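Long-range contacts in glucosamine-6-phosphate deaminase (Thermotoga maritima, PDB 1J5X), which belongs to the SIS-domain family of alpha/beta proteins and carries two parallel sheets, each packed among helices: residues I20-K24 with S193-D198; L27-F31 with F186-V190; N65-I70 with F164-L168; I158-K162 with K233-M237. All blocks are in the same frame, centred on the assembly; numbering follows the deposited sequence.

Contact 1: residues I20-K24 with S193-D198; sequences ITDQK and SPEFFD
K24 reaches from helix 15-25 to helix 184-205, where it crosses P194 obliquely and F197 at about a right angle. Its CG meets CB of P194 at 3.8 Å, and its CD sits 3.9 Å from CD1 of F197. Chi1 of 155° sets CG away from the backbone N, and a bend at chi3 (93°) turns the end of the chain to D198. There NZ of K24 meets OD1 of D198 at 2.6 Å in a salt bridge, on the lone pair facing the other carboxylate oxygen.

The tight part is built on F197 and the aliphatic chain of K24. CG2 of I20 comes to the ring edge near its plane, 3.9 Å from CE2 of F197. I317 of helix 313-326 also touches F197. Q23 is buried, but its side chain faces S165 and Q316. Its NE2 also gives a nearly straight bond to O of I20 at 2.8 Å, in the carbonyl plane, so that this oxygen takes two donors. OG of S193 lies 3.1 Å from O of Q23, but V190 O competes for its proton.

The side with K24, P194 and D198 is more exposed, although the lysine itself packs closely. The two short helical segments run roughly antiparallel, at 136°. The chemistry divides accordingly: apolar packing and a satisfied glutamine amide inside, and an ion pair near solvent that probably holds the lysine across F197.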
loop_
_atom_site.group_PDB
_atom_site.type_symbol
_atom_site.label_atom_id
_atom_site.label_comp_id
_atom_site.label_asym_id
_atom_site.label_seq_id
_atom_site.Cartn_x
_atom_site.Cartn_y
_atom_site.Cartn_z
ATOM N N ILE A 20 2.907 12.267 5.706
ATOM C CA ILE A 20 1.514 11.830 5.389
ATOM C C ILE A 20 0.833 13.012 4.643
ATOM O O ILE A 20 0.201 12.873 3.562
ATOM C CB ILE A 20 0.729 11.530 6.678
ATOM C CG1 ILE A 20 1.378 10.347 7.391
ATOM C CG2 ILE A 20 -0.748 11.263 6.372
ATOM C CD1 ILE A 20 0.610 9.966 8.662
ATOM N N THR A 21 0.982 14.197 5.228
ATOM C CA THR A 21 0.379 15.409 4.663
ATOM C C THR A 21 0.879 15.743 3.266
ATOM O O THR A 21 0.167 16.380 2.485
ATOM C CB THR A 21 0.599 16.613 5.630
ATOM O OG1 THR A 21 0.033 16.248 6.877
ATOM C CG2 THR A 21 -0.162 17.869 5.120
ATOM N N ASP A 22 2.068 15.258 2.924
ATOM C CA ASP A 22 2.608 15.509 1.608
ATOM C C ASP A 22 1.731 14.839 0.508
ATOM O O ASP A 22 1.874 15.178 -0.653
ATOM C CB ASP A 22 4.024 14.971 1.451
ATOM C CG ASP A 22 5.091 15.881 2.101
ATOM O OD1 ASP A 22 4.755 17.072 2.364
ATOM O OD2 ASP A 22 6.249 15.392 2.298
ATOM N N GLN A 23 0.889 13.893 0.891
ATOM C CA GLN A 23 0.041 13.243 -0.107
ATOM C C GLN A 23 -1.021 14.264 -0.517
ATOM O O GLN A 23 -1.708 14.112 -1.526
ATOM C CB GLN A 23 -0.571 11.969 0.474
ATOM C CG GLN A 23 0.471 10.846 0.450
ATOM C CD GLN A 23 0.261 9.824 1.540
ATOM O OE1 GLN A 23 0.235 8.577 1.141
ATOM N NE2 GLN A 23 0.139 10.159 2.748
ATOM N N LYS A 24 -1.180 15.288 0.310
ATOM C CA LYS A 24 -2.104 16.355 -0.030
ATOM C C LYS A 24 -1.336 17.488 -0.663
ATOM O O LYS A 24 -1.749 18.041 -1.679
ATOM C CB LYS A 24 -2.811 16.884 1.205
ATOM C CG LYS A 24 -3.283 18.345 1.016
ATOM C CD LYS A 24 -4.331 18.688 2.037
ATOM C CE LYS A 24 -3.741 19.324 3.253
ATOM N NZ LYS A 24 -4.830 19.977 4.083
ATOM N N SER A 193 -6.900 14.566 -4.212
ATOM C CA SER A 193 -6.210 14.169 -2.965
ATOM C C SER A 193 -6.298 15.166 -1.790
ATOM O O SER A 193 -6.518 14.746 -0.638
ATOM C CB SER A 193 -4.751 13.735 -3.275
ATOM O OG SER A 193 -3.916 14.841 -3.564
ATOM N N PRO A 194 -6.225 16.492 -2.056
ATOM C CA PRO A 194 -6.319 17.398 -0.893
ATOM C C PRO A 194 -7.660 17.295 -0.177
ATOM O O PRO A 194 -7.744 17.164 1.055
ATOM C CB PRO A 194 -6.084 18.791 -1.516
ATOM C CG PRO A 194 -5.147 18.490 -2.725
ATOM C CD PRO A 194 -5.654 17.162 -3.265
ATOM N N GLU A 195 -8.755 17.350 -0.948
ATOM C CA GLU A 195 -10.072 17.242 -0.341
ATOM C C GLU A 195 -10.228 15.857 0.311
ATOM O O GLU A 195 -10.782 15.715 1.401
ATOM C CB GLU A 195 -11.169 17.450 -1.413
ATOM C CG GLU A 195 -12.597 17.134 -0.938
ATOM C CD GLU A 195 -13.685 17.567 -1.940
ATOM O OE1 GLU A 195 -13.357 17.860 -3.114
ATOM O OE2 GLU A 195 -14.865 17.586 -1.545
ATOM N N PHE A 196 -9.725 14.829 -0.366
ATOM C CA PHE A 196 -9.834 13.457 0.174
ATOM C C PHE A 196 -9.172 13.397 1.547
ATOM O O PHE A 196 -9.715 12.823 2.507
ATOM C CB PHE A 196 -9.115 12.447 -0.763
ATOM C CG PHE A 196 -9.166 11.019 -0.272
ATOM C CD1 PHE A 196 -10.392 10.367 -0.083
ATOM C CD2 PHE A 196 -7.975 10.283 -0.035
ATOM C CE1 PHE A 196 -10.425 9.034 0.319
ATOM C CE2 PHE A 196 -8.037 8.944 0.373
ATOM C CZ PHE A 196 -9.228 8.340 0.542
ATOM N N PHE A 197 -8.001 14.006 1.616
ATOM C CA PHE A 197 -7.210 14.045 2.843
ATOM C C PHE A 197 -7.960 14.790 3.951
ATOM O O PHE A 197 -8.135 14.280 5.071
ATOM C CB PHE A 197 -5.865 14.700 2.552
ATOM C CG PHE A 197 -4.999 14.880 3.793
ATOM C CD1 PHE A 197 -5.188 15.976 4.650
ATOM C CD2 PHE A 197 -4.034 13.925 4.128
ATOM C CE1 PHE A 197 -4.424 16.111 5.843
ATOM C CE2 PHE A 197 -3.271 14.047 5.302
ATOM C CZ PHE A 197 -3.460 15.132 6.161
ATOM N N ASP A 198 -8.468 15.986 3.628
ATOM C CA ASP A 198 -9.180 16.776 4.622
ATOM C C ASP A 198 -10.445 16.084 5.107
ATOM O O ASP A 198 -10.745 16.132 6.285
ATOM C CB ASP A 198 -9.490 18.206 4.075
ATOM C CG ASP A 198 -8.219 19.003 3.731
ATOM O OD1 ASP A 198 -7.119 18.717 4.271
ATOM O OD2 ASP A 198 -8.304 19.948 2.914
#

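Contact 2: residues L27-F31 with F186-V190; sequences LKKFF and FSELV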
loop_
_atom_site.group_PDB
_atom_site.type_symbol
_atom_site.label_atom_id
_atom_site.label_comp_id
_atom_site.label_asym_id
_atom_site.label_seq_id
_atom_site.Cartn_x
_atom_site.Cartn_y
_atom_site.Cartn_z
ATOM N N LEU A 27 1.631 15.845 -3.972
ATOM C CA LEU A 27 1.310 14.790 -4.934
ATOM C C LEU A 27 1.159 15.279 -6.365
ATOM O O LEU A 27 1.672 14.664 -7.281
ATOM C CB LEU A 27 0.034 14.066 -4.475
ATOM C CG LEU A 27 -0.337 12.788 -5.245
ATOM C CD1 LEU A 27 0.794 11.695 -5.030
ATOM C CD2 LEU A 27 -1.695 12.309 -4.697
ATOM N N LYS A 28 0.449 16.389 -6.548
ATOM C CA LYS A 28 0.270 16.904 -7.902
ATOM C C LYS A 28 1.584 17.250 -8.556
ATOM O O LYS A 28 1.849 16.970 -9.735
ATOM C CB LYS A 28 -0.681 18.113 -7.902
ATOM C CG LYS A 28 -1.003 18.632 -9.319
ATOM C CD LYS A 28 -2.219 19.574 -9.272
ATOM C CE LYS A 28 -2.661 20.081 -10.653
ATOM N NZ LYS A 28 -1.870 21.272 -11.114
ATOM N N LYS A 29 2.460 17.875 -7.778
ATOM C CA LYS A 29 3.763 18.208 -8.320
ATOM C C LYS A 29 4.549 16.969 -8.733
ATOM O O LYS A 29 5.178 16.931 -9.788
ATOM C CB LYS A 29 4.558 18.979 -7.249
ATOM C CG LYS A 29 5.974 19.345 -7.633
ATOM C CD LYS A 29 6.542 20.217 -6.477
ATOM C CE LYS A 29 7.939 20.761 -6.755
ATOM N NZ LYS A 29 8.477 21.333 -5.487
ATOM N N PHE A 30 4.522 15.959 -7.867
ATOM C CA PHE A 30 5.226 14.733 -8.138
ATOM C C PHE A 30 4.590 14.104 -9.387
ATOM O O PHE A 30 5.278 13.633 -10.287
ATOM C CB PHE A 30 5.079 13.776 -6.941
ATOM C CG PHE A 30 5.437 12.358 -7.260
ATOM C CD1 PHE A 30 6.758 11.965 -7.374
ATOM C CD2 PHE A 30 4.411 11.397 -7.484
ATOM C CE1 PHE A 30 7.108 10.628 -7.702
ATOM C CE2 PHE A 30 4.730 10.062 -7.818
ATOM C CZ PHE A 30 6.077 9.668 -7.928
ATOM N N PHE A 31 3.260 14.079 -9.403
ATOM C CA PHE A 31 2.556 13.474 -10.546
ATOM C C PHE A 31 2.966 14.139 -11.860
ATOM O O PHE A 31 3.324 13.462 -12.857
ATOM C CB PHE A 31 1.040 13.635 -10.330
ATOM C CG PHE A 31 0.213 13.084 -11.465
ATOM C CD1 PHE A 31 0.213 11.716 -11.758
ATOM C CD2 PHE A 31 -0.566 13.958 -12.253
ATOM C CE1 PHE A 31 -0.544 11.202 -12.826
ATOM C CE2 PHE A 31 -1.338 13.467 -13.330
ATOM C CZ PHE A 31 -1.330 12.096 -13.627
ATOM N N PHE A 186 -6.244 9.352 -13.672
ATOM C CA PHE A 186 -5.221 9.514 -12.596
ATOM C C PHE A 186 -5.070 11.032 -12.298
ATOM O O PHE A 186 -4.880 11.408 -11.157
ATOM C CB PHE A 186 -3.890 8.906 -13.052
ATOM C CG PHE A 186 -3.862 7.403 -13.009
ATOM C CD1 PHE A 186 -3.840 6.693 -11.782
ATOM C CD2 PHE A 186 -3.816 6.664 -14.209
ATOM C CE1 PHE A 186 -3.766 5.280 -11.743
ATOM C CE2 PHE A 186 -3.745 5.277 -14.187
ATOM C CZ PHE A 186 -3.717 4.558 -12.975
ATOM N N SER A 187 -5.187 11.900 -13.320
ATOM C CA SER A 187 -5.111 13.372 -13.054
ATOM C C SER A 187 -6.248 13.775 -12.158
ATOM O O SER A 187 -6.096 14.580 -11.252
ATOM C CB SER A 187 -5.251 14.220 -14.340
ATOM O OG SER A 187 -4.224 13.865 -15.211
ATOM N N GLU A 188 -7.424 13.217 -12.439
ATOM C CA GLU A 188 -8.568 13.551 -11.625
ATOM C C GLU A 188 -8.355 13.069 -10.188
ATOM O O GLU A 188 -8.631 13.815 -9.244
ATOM C CB GLU A 188 -9.821 12.902 -12.229
ATOM C CG GLU A 188 -11.076 12.985 -11.316
ATOM C CD GLU A 188 -12.081 11.845 -11.627
ATOM O OE1 GLU A 188 -12.385 11.586 -12.834
ATOM O OE2 GLU A 188 -12.546 11.199 -10.665
ATOM N N LEU A 189 -7.887 11.835 -10.002
ATOM C CA LEU A 189 -7.716 11.356 -8.616
ATOM C C LEU A 189 -6.622 12.132 -7.889
ATOM O O LEU A 189 -6.768 12.446 -6.722
ATOM C CB LEU A 189 -7.407 9.861 -8.604
ATOM C CG LEU A 189 -8.593 9.053 -9.166
ATOM C CD1 LEU A 189 -8.188 7.628 -9.492
ATOM C CD2 LEU A 189 -9.617 9.022 -8.083
ATOM N N VAL A 190 -5.530 12.397 -8.589
ATOM C CA VAL A 190 -4.483 13.223 -7.963
ATOM C C VAL A 190 -5.043 14.592 -7.538
ATOM O O VAL A 190 -4.754 15.109 -6.435
ATOM C CB VAL A 190 -3.339 13.383 -8.965
ATOM C CG1 VAL A 190 -2.379 14.534 -8.500
ATOM C CG2 VAL A 190 -2.577 12.042 -9.102
#
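F31 and V190 meet between helix 27-35 and helix 184-205, which run nearly antiparallel, at 155° between the segments. The contact has no hydrogen bond across it and depends on side-chain packing.

F31 can be followed outward. Its CB lies 4.0 Å from CG1 of V190. Next comes CG, 3.8 Å from CG2 of V190. That methyl stands over one ring face, displaced toward the rim, in a CH-pi contact with 4.0 Å to the F31 centroid. CD1 meets the same methyl. Farther out, CE1 of F31 is 4.1 Å from CB of F186. At the other ring edge, CE2 of F31 has OG of S187 at 3.5 Å, near the ring plane. CZ, the tip, is close to both S187 and F186. Chi1 of 178° places the ring beside the carbonyl carbon and extends it to the partner helix.

V190 divides its two methyls. CG2 serves the ring, while CG1 packs on the backbone of K28, 3.6 Å from CA, and on CG of L27 at 4.2 Å. The amine of K28 turns to E32 instead.

Helix 162-179 packs against the pair: its M166 touches L27 and its D176 touches F186. L36 in the loop after helix 27-35 adds to F31. The two helices thus sit beside helix 162-179.

Contact 3: residues N65-I70 with F164-L168; sequences NLALTI and FSMIL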
loop_
_atom_site.group_PDB
_atom_site.type_symbol
_atom_site.label_atom_id
_atom_site.label_comp_id
_atom_site.label_asym_id
_atom_site.label_seq_id
_atom_site.Cartn_x
_atom_site.Cartn_y
_atom_site.Cartn_z
ATOM N N ASN A 65 3.818 -5.192 0.661
ATOM C CA ASN A 65 2.406 -4.832 0.449
ATOM C C ASN A 65 2.204 -4.047 -0.836
ATOM O O ASN A 65 1.148 -4.179 -1.505
ATOM C CB ASN A 65 1.861 -4.024 1.646
ATOM C CG ASN A 65 1.873 -4.851 2.930
ATOM O OD1 ASN A 65 1.648 -6.066 2.913
ATOM N ND2 ASN A 65 2.104 -4.192 4.045
ATOM N N LEU A 66 3.189 -3.228 -1.187
ATOM C CA LEU A 66 3.166 -2.419 -2.381
ATOM C C LEU A 66 3.242 -3.387 -3.585
ATOM O O LEU A 66 2.440 -3.291 -4.542
ATOM C CB LEU A 66 4.372 -1.489 -2.344
ATOM C CG LEU A 66 4.597 -0.555 -3.520
ATOM C CD1 LEU A 66 3.369 0.233 -3.780
ATOM C CD2 LEU A 66 5.840 0.393 -3.219
ATOM N N ALA A 67 4.161 -4.351 -3.516
ATOM C CA ALA A 67 4.371 -5.374 -4.577
ATOM C C ALA A 67 3.075 -6.165 -4.793
ATOM O O ALA A 67 2.673 -6.426 -5.917
ATOM C CB ALA A 67 5.498 -6.369 -4.156
ATOM N N LEU A 68 2.417 -6.539 -3.704
ATOM C CA LEU A 68 1.165 -7.277 -3.817
ATOM C C LEU A 68 0.108 -6.420 -4.528
ATOM O O LEU A 68 -0.528 -6.879 -5.498
ATOM C CB LEU A 68 0.646 -7.661 -2.439
ATOM C CG LEU A 68 -0.686 -8.386 -2.433
ATOM C CD1 LEU A 68 -0.569 -9.752 -3.161
ATOM C CD2 LEU A 68 -1.086 -8.639 -0.965
ATOM N N THR A 69 -0.058 -5.183 -4.066
ATOM C CA THR A 69 -1.056 -4.292 -4.661
ATOM C C THR A 69 -0.822 -4.075 -6.152
ATOM O O THR A 69 -1.759 -4.215 -6.955
ATOM C CB THR A 69 -1.064 -2.940 -3.947
ATOM O OG1 THR A 69 -1.227 -3.180 -2.527
ATOM C CG2 THR A 69 -2.310 -2.084 -4.452
ATOM N N ILE A 70 0.427 -3.787 -6.560
ATOM C CA ILE A 70 0.634 -3.555 -7.973
ATOM C C ILE A 70 0.543 -4.847 -8.789
ATOM O O ILE A 70 0.088 -4.824 -9.941
ATOM C CB ILE A 70 1.967 -2.750 -8.198
ATOM C CG1 ILE A 70 2.124 -2.329 -9.679
ATOM C CG2 ILE A 70 3.163 -3.580 -7.725
ATOM C CD1 ILE A 70 0.934 -1.391 -10.182
ATOM N N PHE A 164 4.658 4.886 -0.474
ATOM C CA PHE A 164 3.835 3.749 -0.927
ATOM C C PHE A 164 2.869 4.290 -2.035
ATOM O O PHE A 164 2.799 3.778 -3.170
ATOM C CB PHE A 164 3.032 3.219 0.264
ATOM C CG PHE A 164 2.049 2.122 -0.092
ATOM C CD1 PHE A 164 0.780 2.436 -0.610
ATOM C CD2 PHE A 164 2.396 0.785 0.094
ATOM C CE1 PHE A 164 -0.111 1.458 -0.927
ATOM C CE2 PHE A 164 1.488 -0.241 -0.239
ATOM C CZ PHE A 164 0.245 0.096 -0.738
ATOM N N SER A 165 2.175 5.362 -1.688
ATOM C CA SER A 165 1.194 5.943 -2.615
ATOM C C SER A 165 1.835 6.431 -3.875
ATOM O O SER A 165 1.334 6.203 -4.990
ATOM C CB SER A 165 0.475 7.117 -1.949
ATOM O OG SER A 165 -0.218 6.676 -0.779
HETATM N N MSE A 166 2.935 7.178 -3.752
HETATM C CA MSE A 166 3.562 7.659 -4.954
HETATM C C MSE A 166 4.189 6.607 -5.854
HETATM O O MSE A 166 4.137 6.714 -7.082
HETATM C CB MSE A 166 4.585 8.819 -4.591
HETATM C CG MSE A 166 3.845 9.915 -3.903
HETATM SE SE MSE A 166 5.276 11.233 -3.243
HETATM C CE MSE A 166 4.063 12.667 -2.800
ATOM N N ILE A 167 4.779 5.552 -5.286
ATOM C CA ILE A 167 5.370 4.547 -6.152
ATOM C C ILE A 167 4.163 3.762 -6.772
ATOM O O ILE A 167 4.183 3.441 -7.960
ATOM C CB ILE A 167 6.284 3.572 -5.352
ATOM C CG1 ILE A 167 7.595 4.345 -4.943
ATOM C CG2 ILE A 167 6.686 2.345 -6.239
ATOM C CD1 ILE A 167 8.383 3.614 -3.884
ATOM N N LEU A 168 3.149 3.518 -5.972
ATOM C CA LEU A 168 1.962 2.761 -6.488
ATOM C C LEU A 168 1.325 3.545 -7.667
ATOM O O LEU A 168 1.083 2.973 -8.749
ATOM C CB LEU A 168 0.980 2.517 -5.347
ATOM C CG LEU A 168 -0.281 1.721 -5.752
ATOM C CD1 LEU A 168 0.134 0.407 -6.449
ATOM C CD2 LEU A 168 -1.166 1.475 -4.547
#
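L66 and F164 join two helices of the SIS domain, an alpha/beta fold with a central parallel sheet. Helices 62-78 and 162-179 pack side by side here, their segments inclined at -34° with axes 10.5 Å apart. All seven touching residues are buried.

One kind of contact is aromatic. CD1 of L66 stands over one face of the F164 ring, displaced toward the rim, in a CH-pi contact 4.1 Å from the centroid. Chi1 of F164, 175°, carries the ring across to helix 62-78. Its CE2 then meets CA of L66 at 3.5 Å, so the ring leans on backbone as well as side chain. The backbone carbon of N65 and OG1 of T69 lie at its edge.

The second kind is aliphatic. L66 forks between two partners: CD1 meets CB of L168 at 3.7 Å, and CD2 meets CG2 of I167 at 3.7 Å. The L66 and L168 side chains pass each other in opposite directions. L168 forks in turn. Its CD2 packs on CG2 of T69 and its CD1 on CB of I70. F107 of strand 102-107 touches L66, I70 and I167, which ties the pair to the sheet.

No hydrogen bond crosses the interface; its polar groups find partners elsewhere. ND2 of N65 bonds to E229 on helix 222-238. OG1 of T69 turns back on its own helix and donates to O of N65 at 2.8 Å. T69 N reaches the same oxygen from the opposite face of the carbonyl plane.

Contact 4: residues I158-K162 with K233-M237; sequences IVMTK and KCIEM
V159 and M237 make the apolar part of this contact between the loop before helix 162-179 and helix 222-238. CG1 of V159 meets the CE methyl of M237, a selenomethionine, at 3.7 Å. The same methyl packs on CG2 of T161 at 3.5 Å, with the two side chains at about a right angle. V159 also passes alongside E236 in the opposite direction, its CG1 3.4 Å from OE1 of E236.

The direct polar bond runs from K233 to the loop backbone. Bends at chi2 and chi3 curl the lysine round, and NZ donates to O of M160 at 2.8 Å, tilted 21° from the carbonyl plane. E229 forms a salt bridge to NZ, and S62 bonds to it as well. The K233-E236 pair is long, 3.9 Å from NZ to OE1.

Two waters fill in the rest. One takes hydrogen bonds from M160 N and K233 NZ and donates to E236 OE1. The other donates to I158 O and E236 OE2, 3.0 Å from the latter.

The loop has no regular structure here, but its backbone is held by K233 and water. NZ of K233 thereby ties the M160 carbonyl to E229 and S62.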
loop_
_atom_site.group_PDB
_atom_site.type_symbol
_atom_site.label_atom_id
_atom_site.label_comp_id
_atom_site.label_asym_id
_atom_site.label_seq_id
_atom_site.Cartn_x
_atom_site.Cartn_y
_atom_site.Cartn_z
ATOM N N ILE A 158 10.605 6.557 9.700
ATOM C CA ILE A 158 10.730 5.107 9.792
ATOM C C ILE A 158 9.556 4.482 9.023
ATOM O O ILE A 158 9.752 3.589 8.209
ATOM C CB ILE A 158 10.612 4.580 11.283
ATOM C CG1 ILE A 158 11.779 5.088 12.106
ATOM C CG2 ILE A 158 10.592 3.035 11.339
ATOM C CD1 ILE A 158 13.065 5.192 11.281
ATOM N N VAL A 159 8.341 4.930 9.317
ATOM C CA VAL A 159 7.171 4.372 8.643
ATOM C C VAL A 159 6.963 4.936 7.253
ATOM O O VAL A 159 7.040 6.157 7.022
ATOM C CB VAL A 159 5.917 4.605 9.503
ATOM C CG1 VAL A 159 4.670 4.032 8.830
ATOM C CG2 VAL A 159 6.140 3.952 10.857
HETATM N N MSE A 160 6.742 4.030 6.295
HETATM C CA MSE A 160 6.482 4.459 4.930
HETATM C C MSE A 160 5.079 5.012 4.851
HETATM O O MSE A 160 4.134 4.412 5.363
HETATM C CB MSE A 160 6.635 3.272 3.960
HETATM C CG MSE A 160 8.060 3.085 3.563
HETATM SE SE MSE A 160 8.304 1.434 2.471
HETATM C CE MSE A 160 6.834 1.845 1.258
ATOM N N THR A 161 4.939 6.169 4.179
ATOM C CA THR A 161 3.648 6.793 4.055
ATOM C C THR A 161 3.475 7.160 2.585
ATOM O O THR A 161 2.988 6.334 1.776
ATOM C CB THR A 161 3.502 8.092 5.010
ATOM O OG1 THR A 161 4.592 9.008 4.794
ATOM C CG2 THR A 161 3.488 7.652 6.470
ATOM N N LYS A 162 3.901 8.355 2.234
ATOM C CA LYS A 162 3.762 8.866 0.864
ATOM C C LYS A 162 4.504 8.054 -0.187
ATOM O O LYS A 162 4.080 8.008 -1.331
ATOM C CB LYS A 162 4.267 10.316 0.792
ATOM C CG LYS A 162 5.764 10.483 0.969
ATOM C CD LYS A 162 6.089 12.002 1.019
ATOM C CE LYS A 162 7.519 12.345 0.640
ATOM N NZ LYS A 162 7.840 13.826 0.706
ATOM N N LYS A 233 0.426 0.103 8.914
ATOM C CA LYS A 233 0.629 1.484 9.385
ATOM C C LYS A 233 0.141 1.627 10.816
ATOM O O LYS A 233 0.800 2.297 11.627
ATOM C CB LYS A 233 -0.133 2.496 8.508
ATOM C CG LYS A 233 0.119 2.448 6.999
ATOM C CD LYS A 233 1.535 2.802 6.567
ATOM C CE LYS A 233 2.573 1.631 6.796
ATOM N NZ LYS A 233 3.746 1.723 5.828
ATOM N N CYS A 234 -0.998 1.043 11.140
ATOM C CA CYS A 234 -1.499 1.194 12.502
ATOM C C CYS A 234 -0.734 0.376 13.488
ATOM O O CYS A 234 -0.688 0.730 14.682
ATOM C CB CYS A 234 -2.949 0.860 12.600
ATOM S SG CYS A 234 -3.924 2.116 11.632
ATOM N N ILE A 235 -0.125 -0.707 13.012
ATOM C CA ILE A 235 0.678 -1.515 13.929
ATOM C C ILE A 235 1.922 -0.742 14.245
ATOM O O ILE A 235 2.225 -0.533 15.423
ATOM C CB ILE A 235 1.061 -2.912 13.294
ATOM C CG1 ILE A 235 -0.172 -3.816 13.279
ATOM C CG2 ILE A 235 2.221 -3.545 14.079
ATOM C CD1 ILE A 235 -0.112 -5.065 12.268
ATOM N N GLU A 236 2.624 -0.268 13.226
ATOM C CA GLU A 236 3.845 0.438 13.447
ATOM C C GLU A 236 3.680 1.794 14.136
ATOM O O GLU A 236 4.430 2.132 15.067
ATOM C CB GLU A 236 4.584 0.699 12.154
ATOM C CG GLU A 236 5.094 -0.536 11.399
ATOM C CD GLU A 236 5.706 -0.154 10.042
ATOM O OE1 GLU A 236 5.111 0.691 9.331
ATOM O OE2 GLU A 236 6.757 -0.693 9.649
HETATM N N MSE A 237 2.705 2.583 13.684
HETATM C CA MSE A 237 2.589 3.940 14.242
HETATM C C MSE A 237 2.028 4.044 15.626
HETATM O O MSE A 237 2.513 4.848 16.449
HETATM C CB MSE A 237 1.704 4.811 13.318
HETATM C CG MSE A 237 2.366 5.148 12.045
HETATM SE SE MSE A 237 1.026 6.310 10.982
HETATM C CE MSE A 237 1.893 6.352 9.332
HETATM O O HOH W 1 9.361 0.431 8.598
HETATM O O HOH W 2 6.409 1.010 6.794
#

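In the fold
Contact 3 is the core of the set, its centre about 5 Å from that of the chain. It is wholly buried, and its bonding across the interface is apolar. Contact 2 is apolar too, but its centre lies about 17 Å from the chain centre, with exposed residues at its margin. Contacts 1 and 2 share helix 184-205, which receives two successive N-terminal helices. Contact 1 adds an ion pair toward solvent. Contact 4 is buried and mixed, with a lysine and waters beside an apolar patch where a loop meets a helix. Several direct touches join them. D22 of contact 1 forms a salt bridge with K162 of contact 4, and M166 of 164-168 packs against L27 and F30.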